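PDB 3Q9T: choline dehydrogenase and related flavoproteins from Aspergillus oryzae, which is a formate oxidase of the glucose-methanol-choline oxidoreductase family and carries 8-formyl-FAD at its catalytic site. Local coordinates for residues P311-V316 with S483-E488. Residues are numbered along the deposited sequence; the frame is centred on the assembly and turned at random.
Sequences PFVLRV and SEYPWE
Arg315 and Ser483 form an antiparallel hydrogen-bonded pair where strands 308-316 and 481-485 meet, the N-to-C directions of the two short segments differing by 142°. Strand 481-485 pairs here with 308-316 in the large mixed beta-sheet of a GMC oxidoreductase, away from the flavin; strand 415-423 also pairs with 308-316. Arg315 N gives a short but bent bond to Ser483 O (2.6 Å, 143° at the hydrogen), and Ser483 N returns a longer one to Arg315 O (3.2 Å). Further along, Tyr485 N reaches Val313 O at 2.9 Å. A water accepts from Val313 N and donates to Tyr485 O. The peptide before Pro486 is cis.

Side chains alternate between two faces. On one, Leu314 CD2 lies beside Glu484 CG at 4.0 Å. Helix 454-473 packs on Leu314, and its Tyr468 OH hydrogen-bonds Glu484 OE1. On the other, Val313 CG1 touches Tyr485 CB at 3.8 Å. The Tyr485 ring carries Pro486 CB over the centre of one face, and its OH hydrogen-bonds Pro409 O. Arg315 is extended, CG anti to the backbone N (chi1 176°), and its NH1 hydrogen-bonds Thr413 OG1. The base of this chain passes Ser483, whose OG lies 3.4 Å from Arg315 CB.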
loop_
_atom_site.group_PDB
_atom_site.type_symbol
_atom_site.label_atom_id
_atom_site.label_comp_id
_atom_site.label_asym_id
_atom_site.label_seq_id
_atom_site.Cartn_x
_atom_site.Cartn_y
_atom_site.Cartn_z
ATOM N N PRO A 311 15.994 -3.725 -3.014
ATOM C CA PRO A 311 17.191 -2.924 -3.269
ATOM C C PRO A 311 17.597 -2.153 -2.025
ATOM O O PRO A 311 16.765 -1.888 -1.156
ATOM C CB PRO A 311 16.736 -1.935 -4.352
ATOM C CG PRO A 311 15.370 -2.397 -4.795
ATOM C CD PRO A 311 14.798 -3.157 -3.651
ATOM N N PHE A 312 18.868 -1.786 -1.949
ATOM C CA PHE A 312 19.341 -0.921 -0.886
ATOM C C PHE A 312 20.475 -0.034 -1.388
ATOM O O PHE A 312 21.254 -0.435 -2.259
ATOM C CB PHE A 312 19.753 -1.743 0.345
ATOM C CG PHE A 312 20.996 -2.559 0.161
ATOM C CD1 PHE A 312 22.249 -1.983 0.302
ATOM C CD2 PHE A 312 20.916 -3.920 -0.124
ATOM C CE1 PHE A 312 23.403 -2.751 0.152
ATOM C CE2 PHE A 312 22.065 -4.685 -0.274
ATOM C CZ PHE A 312 23.315 -4.096 -0.131
ATOM N N VAL A 313 20.544 1.178 -0.854
ATOM C CA VAL A 313 21.545 2.155 -1.289
ATOM C C VAL A 313 22.651 2.389 -0.248
ATOM O O VAL A 313 22.380 2.555 0.942
ATOM C CB VAL A 313 20.897 3.507 -1.601
ATOM C CG1 VAL A 313 21.973 4.598 -1.778
ATOM C CG2 VAL A 313 19.993 3.399 -2.839
ATOM N N LEU A 314 23.900 2.392 -0.706
ATOM C CA LEU A 314 25.006 2.851 0.112
ATOM C C LEU A 314 25.570 4.155 -0.437
ATOM O O LEU A 314 25.771 4.300 -1.637
ATOM C CB LEU A 314 26.129 1.814 0.146
ATOM C CG LEU A 314 25.756 0.425 0.640
ATOM C CD1 LEU A 314 27.009 -0.464 0.668
ATOM C CD2 LEU A 314 25.115 0.549 2.015
ATOM N N ARG A 315 25.853 5.099 0.451
ATOM C CA ARG A 315 26.649 6.243 0.067
ATOM C C ARG A 315 28.094 5.769 0.015
ATOM O O ARG A 315 28.568 5.047 0.888
ATOM C CB ARG A 315 26.480 7.405 1.037
ATOM C CG ARG A 315 27.370 8.591 0.710
ATOM C CD ARG A 315 27.037 9.775 1.590
ATOM N NE ARG A 315 27.824 10.951 1.240
ATOM C CZ ARG A 315 27.302 12.151 1.010
ATOM N NH1 ARG A 315 25.990 12.321 1.080
ATOM N NH2 ARG A 315 28.087 13.179 0.700
ATOM N N VAL A 316 28.790 6.171 -1.030
ATOM C CA VAL A 316 30.069 5.583 -1.333
ATOM C C VAL A 316 31.002 6.767 -1.530
ATOM O O VAL A 316 30.523 7.882 -1.688
ATOM C CB VAL A 316 29.911 4.689 -2.574
ATOM C CG1 VAL A 316 30.415 5.381 -3.814
ATOM C CG2 VAL A 316 30.554 3.348 -2.342
ATOM N N SER A 483 28.176 5.396 4.054
ATOM C CA SER A 483 26.983 5.228 4.887
ATOM C C SER A 483 25.829 4.512 4.179
ATOM O O SER A 483 25.875 4.304 2.966
ATOM C CB SER A 483 26.523 6.580 5.458
ATOM O OG SER A 483 26.098 7.450 4.428
ATOM N N GLU A 484 24.824 4.105 4.960
ATOM C CA GLU A 484 23.625 3.446 4.448
ATOM C C GLU A 484 22.568 4.515 4.230
ATOM O O GLU A 484 22.409 5.407 5.051
ATOM C CB GLU A 484 23.074 2.430 5.459
ATOM C CG GLU A 484 24.014 1.284 5.836
ATOM C CD GLU A 484 23.327 0.232 6.716
ATOM O OE1 GLU A 484 22.297 -0.342 6.282
ATOM O OE2 GLU A 484 23.806 -0.004 7.850
ATOM N N TYR A 485 21.841 4.428 3.126
ATOM C CA TYR A 485 20.761 5.358 2.874
ATOM C C TYR A 485 19.484 4.548 2.766
ATOM O O TYR A 485 19.477 3.499 2.131
ATOM C CB TYR A 485 21.021 6.121 1.586
ATOM C CG TYR A 485 19.935 7.107 1.256
ATOM C CD1 TYR A 485 19.913 8.370 1.834
ATOM C CD2 TYR A 485 18.921 6.772 0.369
ATOM C CE1 TYR A 485 18.912 9.267 1.536
ATOM C CE2 TYR A 485 17.919 7.661 0.062
ATOM C CZ TYR A 485 17.918 8.908 0.645
ATOM O OH TYR A 485 16.904 9.787 0.333
ATOM N N PRO A 486 18.394 5.020 3.388
ATOM C CA PRO A 486 18.271 6.253 4.173
ATOM C C PRO A 486 18.435 6.045 5.677
ATOM O O PRO A 486 18.371 7.021 6.422
ATOM C CB PRO A 486 16.837 6.683 3.893
ATOM C CG PRO A 486 16.103 5.372 3.795
ATOM C CD PRO A 486 17.079 4.403 3.140
ATOM N N TRP A 487 18.592 4.803 6.115
ATOM C CA TRP A 487 18.906 4.494 7.511
ATOM C C TRP A 487 19.515 3.115 7.481
ATOM O O TRP A 487 19.717 2.572 6.402
ATOM C CB TRP A 487 17.653 4.513 8.396
ATOM C CG TRP A 487 16.505 3.769 7.802
ATOM C CD1 TRP A 487 16.390 2.419 7.665
ATOM C CD2 TRP A 487 15.308 4.332 7.261
ATOM N NE1 TRP A 487 15.194 2.107 7.069
ATOM C CE2 TRP A 487 14.510 3.262 6.813
ATOM C CE3 TRP A 487 14.834 5.634 7.109
ATOM C CZ2 TRP A 487 13.253 3.455 6.212
ATOM C CZ3 TRP A 487 13.592 5.826 6.518
ATOM C CH2 TRP A 487 12.815 4.739 6.080
ATOM N N GLU A 488 19.804 2.550 8.649
ATOM C CA GLU A 488 20.534 1.295 8.729
ATOM C C GLU A 488 19.631 0.100 8.477
ATOM O O GLU A 488 18.516 0.037 8.998
ATOM C CB GLU A 488 21.170 1.129 10.111
ATOM C CG GLU A 488 22.122 2.233 10.512
ATOM C CD GLU A 488 22.194 2.397 12.028
ATOM O OE1 GLU A 488 22.986 1.667 12.674
ATOM O OE2 GLU A 488 21.440 3.248 12.570
HETATM O O HOH W 1 18.075 2.137 0.414
#